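Transcription regulator (Lactobacillus plantarum WCFS1, PDB 3CLK) probably binds DNA and regulates transcription in response to a small effector held by its periplasmic-binding-protein-like domain, as LacI-type repressors do. Local coordinates at residues I62-L76 with L83-M96. Residues are numbered along the deposited sequence; the frame is centred on the assembly and turned at random.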
ATOM      1  N   ILE B  62     -21.298 -14.377   1.177  1.00 50.34           N
ATOM      2  CA  ILE B  62     -22.713 -14.717   1.107  1.00 52.92           C
ATOM      3  C   ILE B  62     -23.129 -15.696   2.202  1.00 54.41           C
ATOM      4  O   ILE B  62     -24.190 -15.541   2.805  1.00 55.38           O
ATOM      5  CB  ILE B  62     -23.051 -15.330  -0.263  1.00 52.58           C
ATOM      6  CG1 ILE B  62     -22.651 -14.354  -1.371  1.00 51.61           C
ATOM      7  CG2 ILE B  62     -24.536 -15.656  -0.339  1.00 52.64           C
ATOM      8  CD1 ILE B  62     -22.785 -14.919  -2.766  1.00 51.98           C
ATOM      9  N   GLU B  63     -22.294 -16.702   2.450  1.00 56.56           N
ATOM     10  CA  GLU B  63     -22.583 -17.700   3.475  1.00 58.34           C
ATOM     11  C   GLU B  63     -23.116 -16.990   4.715  1.00 59.29           C
ATOM     12  O   GLU B  63     -24.149 -17.368   5.265  1.00 60.06           O
ATOM     13  CB  GLU B  63     -21.316 -18.487   3.838  1.00 59.12           C
ATOM     14  CG  GLU B  63     -21.476 -20.005   3.780  1.00 60.43           C
ATOM     15  CD  GLU B  63     -20.960 -20.608   2.482  1.00 61.20           C
ATOM     16  OE1 GLU B  63     -19.724 -20.729   2.329  1.00 61.23           O
ATOM     17  OE2 GLU B  63     -21.789 -20.955   1.614  1.00 60.91           O
ATOM     18  N   ARG B  64     -22.405 -15.951   5.145  1.00 60.02           N
ATOM     19  CA  ARG B  64     -22.811 -15.183   6.313  1.00 60.27           C
ATOM     20  C   ARG B  64     -23.673 -14.011   5.851  1.00 59.37           C
ATOM     21  O   ARG B  64     -23.398 -13.381   4.831  1.00 61.02           O
ATOM     22  CB  ARG B  64     -21.582 -14.659   7.060  1.00 62.45           C
ATOM     23  CG  ARG B  64     -21.868 -14.221   8.492  1.00 64.46           C
ATOM     24  CD  ARG B  64     -22.056 -15.422   9.413  1.00 65.99           C
ATOM     25  NE  ARG B  64     -22.459 -15.028  10.762  1.00 66.97           N
ATOM     26  CZ  ARG B  64     -23.703 -15.111  11.224  1.00 66.81           C
ATOM     27  NH1 ARG B  64     -24.672 -15.580  10.452  1.00 65.66           N
ATOM     28  NH2 ARG B  64     -23.977 -14.718  12.461  1.00 67.45           N
ATOM     29  N   PRO B  65     -24.734 -13.703   6.604  1.00 57.58           N
ATOM     30  CA  PRO B  65     -25.640 -12.602   6.263  1.00 56.23           C
ATOM     31  C   PRO B  65     -24.961 -11.247   6.060  1.00 53.52           C
ATOM     32  O   PRO B  65     -24.366 -10.696   6.984  1.00 52.37           O
ATOM     33  CB  PRO B  65     -26.612 -12.583   7.441  1.00 57.13           C
ATOM     34  CG  PRO B  65     -26.654 -14.022   7.860  1.00 57.60           C
ATOM     35  CD  PRO B  65     -25.200 -14.409   7.809  1.00 57.59           C
ATOM     36  N   VAL B  66     -25.054 -10.728   4.839  1.00 51.18           N
ATOM     37  CA  VAL B  66     -24.495  -9.423   4.494  1.00 47.92           C
ATOM     38  C   VAL B  66     -25.561  -8.677   3.705  1.00 45.94           C
ATOM     39  O   VAL B  66     -26.318  -9.287   2.952  1.00 45.58           O
ATOM     40  CB  VAL B  66     -23.218  -9.543   3.630  1.00 46.95           C
ATOM     41  CG1 VAL B  66     -22.121 -10.232   4.419  1.00 47.46           C
ATOM     42  CG2 VAL B  66     -23.520 -10.297   2.345  1.00 47.28           C
HETATM   43  N   MSE B  67     -25.625  -7.361   3.876  1.00 43.92           N
HETATM   44  CA  MSE B  67     -26.630  -6.560   3.191  1.00 42.07           C
HETATM   45  C   MSE B  67     -26.208  -6.119   1.795  1.00 37.92           C
HETATM   46  O   MSE B  67     -27.043  -5.720   0.981  1.00 33.58           O
HETATM   47  CB  MSE B  67     -26.978  -5.335   4.039  1.00 48.01           C
HETATM   48  CG  MSE B  67     -25.860  -4.317   4.163  1.00 54.83           C
HETATM   49 SE   MSE B  67     -26.279  -2.963   5.473  1.00 67.37          SE
HETATM   50  CE  MSE B  67     -27.889  -2.277   4.657  1.00 62.68           C
ATOM     51  N   GLY B  68     -24.912  -6.196   1.516  1.00 34.07           N
ATOM     52  CA  GLY B  68     -24.427  -5.794   0.210  1.00 29.72           C
ATOM     53  C   GLY B  68     -22.977  -6.164  -0.008  1.00 27.53           C
ATOM     54  O   GLY B  68     -22.215  -6.321   0.951  1.00 26.41           O
ATOM     55  N   ILE B  69     -22.595  -6.305  -1.271  1.00 24.75           N
ATOM     56  CA  ILE B  69     -21.224  -6.660  -1.620  1.00 25.40           C
ATOM     57  C   ILE B  69     -20.621  -5.674  -2.611  1.00 23.02           C
ATOM     58  O   ILE B  69     -21.226  -5.363  -3.636  1.00 23.06           O
ATOM     59  CB  ILE B  69     -21.153  -8.072  -2.241  1.00 26.45           C
ATOM     60  CG1 ILE B  69     -21.710  -9.102  -1.253  1.00 25.63           C
ATOM     61  CG2 ILE B  69     -19.706  -8.421  -2.589  1.00 24.37           C
ATOM     62  CD1 ILE B  69     -21.705 -10.517  -1.786  1.00 24.54           C
ATOM     63  N   LEU B  70     -19.431  -5.178  -2.288  1.00 21.88           N
ATOM     64  CA  LEU B  70     -18.718  -4.251  -3.157  1.00 21.31           C
ATOM     65  C   LEU B  70     -17.462  -4.972  -3.644  1.00 21.49           C
ATOM     66  O   LEU B  70     -16.690  -5.497  -2.837  1.00 22.26           O
ATOM     67  CB  LEU B  70     -18.335  -2.991  -2.377  1.00 20.62           C
ATOM     68  CG  LEU B  70     -19.509  -2.190  -1.802  1.00 19.89           C
ATOM     69  CD1 LEU B  70     -18.982  -1.036  -0.949  1.00 21.74           C
ATOM     70  CD2 LEU B  70     -20.363  -1.664  -2.943  1.00 19.48           C
ATOM     71  N   LEU B  71     -17.261  -5.013  -4.956  1.00 19.36           N
ATOM     72  CA  LEU B  71     -16.091  -5.695  -5.497  1.00 21.40           C
ATOM     73  C   LEU B  71     -15.089  -4.690  -6.046  1.00 20.19           C
ATOM     74  O   LEU B  71     -15.323  -4.057  -7.075  1.00 21.37           O
ATOM     75  CB  LEU B  71     -16.505  -6.702  -6.581  1.00 20.48           C
ATOM     76  CG  LEU B  71     -17.465  -7.795  -6.086  1.00 22.39           C
ATOM     77  CD1 LEU B  71     -18.903  -7.308  -6.230  1.00 23.14           C
ATOM     78  CD2 LEU B  71     -17.259  -9.068  -6.874  1.00 19.22           C
ATOM     79  N   LEU B  72     -13.976  -4.551  -5.333  1.00 22.09           N
ATOM     80  CA  LEU B  72     -12.919  -3.623  -5.696  1.00 23.68           C
ATOM     81  C   LEU B  72     -12.026  -4.141  -6.805  1.00 25.78           C
ATOM     82  O   LEU B  72     -11.065  -4.875  -6.560  1.00 27.72           O
ATOM     83  CB  LEU B  72     -12.061  -3.294  -4.471  1.00 24.23           C
ATOM     84  CG  LEU B  72     -12.779  -2.744  -3.233  1.00 25.27           C
ATOM     85  CD1 LEU B  72     -11.766  -2.050  -2.323  1.00 23.48           C
ATOM     86  CD2 LEU B  72     -13.850  -1.761  -3.652  1.00 29.99           C
ATOM     87  N   SER B  73     -12.357  -3.757  -8.028  1.00 27.26           N
ATOM     88  CA  SER B  73     -11.588  -4.149  -9.195  1.00 29.66           C
ATOM     89  C   SER B  73     -11.280  -5.643  -9.233  1.00 31.59           C
ATOM     90  O   SER B  73     -10.116  -6.043  -9.295  1.00 31.64           O
ATOM     91  CB  SER B  73     -10.283  -3.352  -9.237  1.00 30.69           C
ATOM     92  OG  SER B  73      -9.674  -3.454 -10.509  1.00 31.71           O
ATOM     93  N   ILE B  74     -12.325  -6.463  -9.185  1.00 32.35           N
ATOM     94  CA  ILE B  74     -12.161  -7.915  -9.241  1.00 33.62           C
ATOM     95  C   ILE B  74     -12.776  -8.427 -10.540  1.00 33.99           C
ATOM     96  O   ILE B  74     -13.932  -8.131 -10.850  1.00 32.86           O
ATOM     97  CB  ILE B  74     -12.852  -8.630  -8.043  1.00 35.09           C
ATOM     98  CG1 ILE B  74     -11.856  -8.844  -6.902  1.00 35.61           C
ATOM     99  CG2 ILE B  74     -13.411  -9.984  -8.483  1.00 33.94           C
ATOM    100  CD1 ILE B  74     -11.455  -7.592  -6.187  1.00 39.44           C
ATOM    101  N   ALA B  75     -11.997  -9.193 -11.296  1.00 34.86           N
ATOM    102  CA  ALA B  75     -12.471  -9.757 -12.554  1.00 35.63           C
ATOM    103  C   ALA B  75     -12.995 -11.169 -12.306  1.00 35.88           C
ATOM    104  O   ALA B  75     -12.244 -12.144 -12.363  1.00 37.09           O
ATOM    105  CB  ALA B  75     -11.336  -9.788 -13.576  1.00 37.01           C
ATOM    106  N   LEU B  76     -14.288 -11.276 -12.024  1.00 35.59           N
ATOM    107  CA  LEU B  76     -14.902 -12.575 -11.761  1.00 35.52           C
ATOM    108  C   LEU B  76     -15.031 -13.422 -13.022  1.00 34.54           C
ATOM    109  O   LEU B  76     -15.217 -12.904 -14.114  1.00 34.37           O
ATOM    110  CB  LEU B  76     -16.293 -12.391 -11.152  1.00 33.65           C
ATOM    111  CG  LEU B  76     -16.407 -11.729  -9.780  1.00 32.54           C
ATOM    112  CD1 LEU B  76     -17.881 -11.552  -9.432  1.00 32.95           C
ATOM    113  CD2 LEU B  76     -15.706 -12.578  -8.736  1.00 29.51           C
ATOM    114  N   LEU B  83     -22.819 -16.800 -10.132  1.00 40.09           N
ATOM    115  CA  LEU B  83     -22.938 -17.227  -8.751  1.00 40.22           C
ATOM    116  C   LEU B  83     -23.359 -16.046  -7.869  1.00 39.86           C
ATOM    117  O   LEU B  83     -24.327 -16.138  -7.117  1.00 40.32           O
ATOM    118  CB  LEU B  83     -21.607 -17.809  -8.275  1.00 40.53           C
ATOM    119  CG  LEU B  83     -21.501 -18.344  -6.846  1.00 42.71           C
ATOM    120  CD1 LEU B  83     -21.241 -17.207  -5.877  1.00 44.15           C
ATOM    121  CD2 LEU B  83     -22.776 -19.102  -6.490  1.00 44.53           C
ATOM    122  N   LEU B  84     -22.630 -14.941  -7.967  1.00 38.33           N
ATOM    123  CA  LEU B  84     -22.947 -13.753  -7.184  1.00 37.30           C
ATOM    124  C   LEU B  84     -24.307 -13.201  -7.594  1.00 36.93           C
ATOM    125  O   LEU B  84     -25.064 -12.712  -6.761  1.00 37.33           O
ATOM    126  CB  LEU B  84     -21.875 -12.672  -7.391  1.00 35.77           C
ATOM    127  CG  LEU B  84     -22.141 -11.279  -6.804  1.00 35.12           C
ATOM    128  CD1 LEU B  84     -22.328 -11.359  -5.296  1.00 33.91           C
ATOM    129  CD2 LEU B  84     -20.977 -10.359  -7.151  1.00 35.18           C
ATOM    130  N   GLN B  85     -24.615 -13.284  -8.881  1.00 38.07           N
ATOM    131  CA  GLN B  85     -25.884 -12.777  -9.379  1.00 39.33           C
ATOM    132  C   GLN B  85     -27.078 -13.617  -8.937  1.00 39.96           C
ATOM    133  O   GLN B  85     -28.200 -13.118  -8.877  1.00 41.41           O
ATOM    134  CB  GLN B  85     -25.848 -12.676 -10.905  1.00 40.25           C
ATOM    135  CG  GLN B  85     -24.878 -11.624 -11.428  1.00 42.71           C
ATOM    136  CD  GLN B  85     -25.182 -11.203 -12.854  1.00 43.78           C
ATOM    137  OE1 GLN B  85     -24.462 -10.395 -13.446  1.00 41.81           O
ATOM    138  NE2 GLN B  85     -26.257 -11.742 -13.410  1.00 46.34           N
ATOM    139  N   SER B  86     -26.836 -14.884  -8.614  1.00 39.18           N
ATOM    140  CA  SER B  86     -27.908 -15.776  -8.184  1.00 39.80           C
ATOM    141  C   SER B  86     -28.179 -15.708  -6.687  1.00 39.20           C
ATOM    142  O   SER B  86     -29.243 -16.124  -6.225  1.00 38.37           O
ATOM    143  CB  SER B  86     -27.580 -17.221  -8.561  1.00 39.04           C
ATOM    144  OG  SER B  86     -27.592 -17.387  -9.965  1.00 42.65           O
ATOM    145  N   SER B  87     -27.221 -15.187  -5.927  1.00 37.73           N
ATOM    146  CA  SER B  87     -27.385 -15.093  -4.479  1.00 36.74           C
ATOM    147  C   SER B  87     -28.404 -14.031  -4.060  1.00 36.48           C
ATOM    148  O   SER B  87     -28.797 -13.970  -2.897  1.00 36.68           O
ATOM    149  CB  SER B  87     -26.043 -14.794  -3.812  1.00 36.38           C
ATOM    150  OG  SER B  87     -25.589 -13.492  -4.146  1.00 37.00           O
ATOM    151  N   ASP B  88     -28.834 -13.203  -5.004  1.00 35.67           N
ATOM    152  CA  ASP B  88     -29.793 -12.142  -4.706  1.00 37.79           C
ATOM    153  C   ASP B  88     -29.278 -11.146  -3.680  1.00 36.02           C
ATOM    154  O   ASP B  88     -30.055 -10.580  -2.911  1.00 35.68           O
ATOM    155  CB  ASP B  88     -31.119 -12.718  -4.208  1.00 41.66           C
ATOM    156  CG  ASP B  88     -32.048 -13.097  -5.341  1.00 46.01           C
ATOM    157  OD1 ASP B  88     -32.109 -12.342  -6.340  1.00 47.85           O
ATOM    158  OD2 ASP B  88     -32.726 -14.137  -5.223  1.00 49.55           O
ATOM    159  N   VAL B  89     -27.968 -10.945  -3.657  1.00 32.70           N
ATOM    160  CA  VAL B  89     -27.358  -9.997  -2.738  1.00 31.95           C
ATOM    161  C   VAL B  89     -26.988  -8.748  -3.535  1.00 29.96           C
ATOM    162  O   VAL B  89     -26.323  -8.840  -4.564  1.00 30.23           O
ATOM    163  CB  VAL B  89     -26.071 -10.566  -2.101  1.00 33.69           C
ATOM    164  CG1 VAL B  89     -25.431  -9.518  -1.204  1.00 35.09           C
ATOM    165  CG2 VAL B  89     -26.390 -11.824  -1.295  1.00 35.04           C
ATOM    166  N   PRO B  90     -27.434  -7.566  -3.082  1.00 27.87           N
ATOM    167  CA  PRO B  90     -27.112  -6.326  -3.791  1.00 26.84           C
ATOM    168  C   PRO B  90     -25.595  -6.238  -3.967  1.00 24.68           C
ATOM    169  O   PRO B  90     -24.845  -6.473  -3.021  1.00 23.57           O
ATOM    170  CB  PRO B  90     -27.642  -5.246  -2.850  1.00 27.63           C
ATOM    171  CG  PRO B  90     -28.805  -5.916  -2.191  1.00 26.86           C
ATOM    172  CD  PRO B  90     -28.259  -7.292  -1.893  1.00 29.14           C
ATOM    173  N   TYR B  91     -25.135  -5.910  -5.166  1.00 25.23           N
ATOM    174  CA  TYR B  91     -23.697  -5.813  -5.383  1.00 26.23           C
ATOM    175  C   TYR B  91     -23.357  -4.731  -6.398  1.00 26.14           C
ATOM    176  O   TYR B  91     -24.200  -4.327  -7.200  1.00 26.37           O
ATOM    177  CB  TYR B  91     -23.142  -7.166  -5.853  1.00 26.04           C
ATOM    178  CG  TYR B  91     -23.489  -7.499  -7.284  1.00 28.40           C
ATOM    179  CD1 TYR B  91     -22.664  -7.091  -8.332  1.00 28.69           C
ATOM    180  CD2 TYR B  91     -24.672  -8.170  -7.600  1.00 29.91           C
ATOM    181  CE1 TYR B  91     -23.006  -7.334  -9.660  1.00 28.84           C
ATOM    182  CE2 TYR B  91     -25.029  -8.418  -8.932  1.00 28.19           C
ATOM    183  CZ  TYR B  91     -24.187  -7.995  -9.952  1.00 30.32           C
ATOM    184  OH  TYR B  91     -24.521  -8.226 -11.268  1.00 30.19           O
ATOM    185  N   CYS B  92     -22.109  -4.269  -6.350  1.00 24.15           N
ATOM    186  CA  CYS B  92     -21.623  -3.240  -7.257  1.00 22.30           C
ATOM    187  C   CYS B  92     -20.104  -3.344  -7.340  1.00 21.78           C
ATOM    188  O   CYS B  92     -19.433  -3.555  -6.327  1.00 17.72           O
ATOM    189  CB  CYS B  92     -22.018  -1.851  -6.747  1.00 21.81           C
ATOM    190  SG  CYS B  92     -21.697  -0.485  -7.909  1.00 25.61           S
ATOM    191  N   PHE B  93     -19.573  -3.219  -8.553  1.00 20.98           N
ATOM    192  CA  PHE B  93     -18.129  -3.272  -8.764  1.00 24.16           C
ATOM    193  C   PHE B  93     -17.550  -1.862  -8.639  1.00 23.59           C
ATOM    194  O   PHE B  93     -18.173  -0.891  -9.074  1.00 24.85           O
ATOM    195  CB  PHE B  93     -17.804  -3.828 -10.156  1.00 23.98           C
ATOM    196  CG  PHE B  93     -18.007  -5.315 -10.283  1.00 26.91           C
ATOM    197  CD1 PHE B  93     -19.285  -5.853 -10.404  1.00 25.90           C
ATOM    198  CD2 PHE B  93     -16.914  -6.178 -10.283  1.00 25.07           C
ATOM    199  CE1 PHE B  93     -19.469  -7.237 -10.527  1.00 28.15           C
ATOM    200  CE2 PHE B  93     -17.084  -7.559 -10.404  1.00 26.08           C
ATOM    201  CZ  PHE B  93     -18.362  -8.091 -10.525  1.00 28.59           C
ATOM    202  N   LEU B  94     -16.367  -1.757  -8.043  1.00 19.90           N
ATOM    203  CA  LEU B  94     -15.699  -0.469  -7.879  1.00 20.97           C
ATOM    204  C   LEU B  94     -14.335  -0.463  -8.581  1.00 22.30           C
ATOM    205  O   LEU B  94     -13.614  -1.469  -8.572  1.00 20.28           O
ATOM    206  CB  LEU B  94     -15.492  -0.141  -6.392  1.00 19.73           C
ATOM    207  CG  LEU B  94     -16.721  -0.073  -5.478  1.00 21.69           C
ATOM    208  CD1 LEU B  94     -16.304   0.319  -4.064  1.00 20.04           C
ATOM    209  CD2 LEU B  94     -17.713   0.932  -6.035  1.00 19.87           C
ATOM    210  N   SER B  95     -14.007   0.676  -9.189  1.00 20.83           N
ATOM    211  CA  SER B  95     -12.739   0.885  -9.887  1.00 23.29           C
ATOM    212  C   SER B  95     -12.538   0.027 -11.136  1.00 24.97           C
ATOM    213  O   SER B  95     -11.402  -0.187 -11.569  1.00 23.82           O
ATOM    214  CB  SER B  95     -11.583   0.655  -8.913  1.00 21.28           C
ATOM    215  OG  SER B  95     -10.473   1.454  -9.270  1.00 28.34           O
HETATM  216  N   MSE B  96     -13.635  -0.452 -11.715  1.00 26.90           N
HETATM  217  CA  MSE B  96     -13.566  -1.274 -12.918  1.00 30.24           C
HETATM  218  C   MSE B  96     -14.852  -1.156 -13.732  1.00 30.27           C
HETATM  219  O   MSE B  96     -15.948  -1.219 -13.184  1.00 31.92           O
HETATM  220  CB  MSE B  96     -13.320  -2.741 -12.536  1.00 34.73           C
HETATM  221  CG  MSE B  96     -13.187  -3.696 -13.715  1.00 41.41           C
HETATM  222 SE   MSE B  96     -12.941  -5.541 -13.131  1.00 52.37          SE
HETATM  223  CE  MSE B  96     -11.014  -5.525 -12.947  1.00 48.17           C
TER
HETATM  224  O   HOH W   1     -10.000  -1.898 -13.304  1.00 37.05           O
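Strands 68-72 and 91-94 pair in parallel at the middle of a six-stranded parallel sheet, and helix 78-86, which joins them, packs back onto one face. Five backbone hydrogen bonds alternate along the ladder, from Ile69 N to Pro90 O (2.9 Å) through Leu94 N to Leu71 O (2.7 Å) to Ser73 N on Leu94 O.

On the face carrying Ile69, Leu71, Tyr91 and Phe93, the fork of Leu84 from the helix settles on strand 68-72. Its CD1 reaches Ile69 CD1 at 3.7 Å, while CD2 meets Leu71 CD1 tip to tip; CG of the same leucine lies over the rim of one Tyr91 ring face. Leu71 CB lies over one face of the Phe93 ring in a CH-pi contact, and the CG branch, anti to the carbonyl carbon (chi1 -60°), carries CD1 over the ring centre. Ile74 O lies in that ring's plane, 3.2 Å from Phe93 CE2, and Leu76 CD1 touches the edge at CZ. Toward the other end, the Val89 side chain crosses that of Ile69 at about a right angle, CG1 on CG1, and Ile62 CD1 abuts CB of Ser87, a residue whose OG donates a hydrogen bond to Leu84 O.

The opposite face sets Leu72 beside Leu94, both touching Ile26 of helix 22-34. Beyond the strand ends, Met96, a selenomethionine bent at chi3 (-87°), brings CE to Ser73 OG at 3.5 Å, and a water links this hydroxyl to Ser95 O. The whole is a beta-alpha-beta crossover, the repeating element of the Rossmann-like lobes of periplasmic-binding-protein folds.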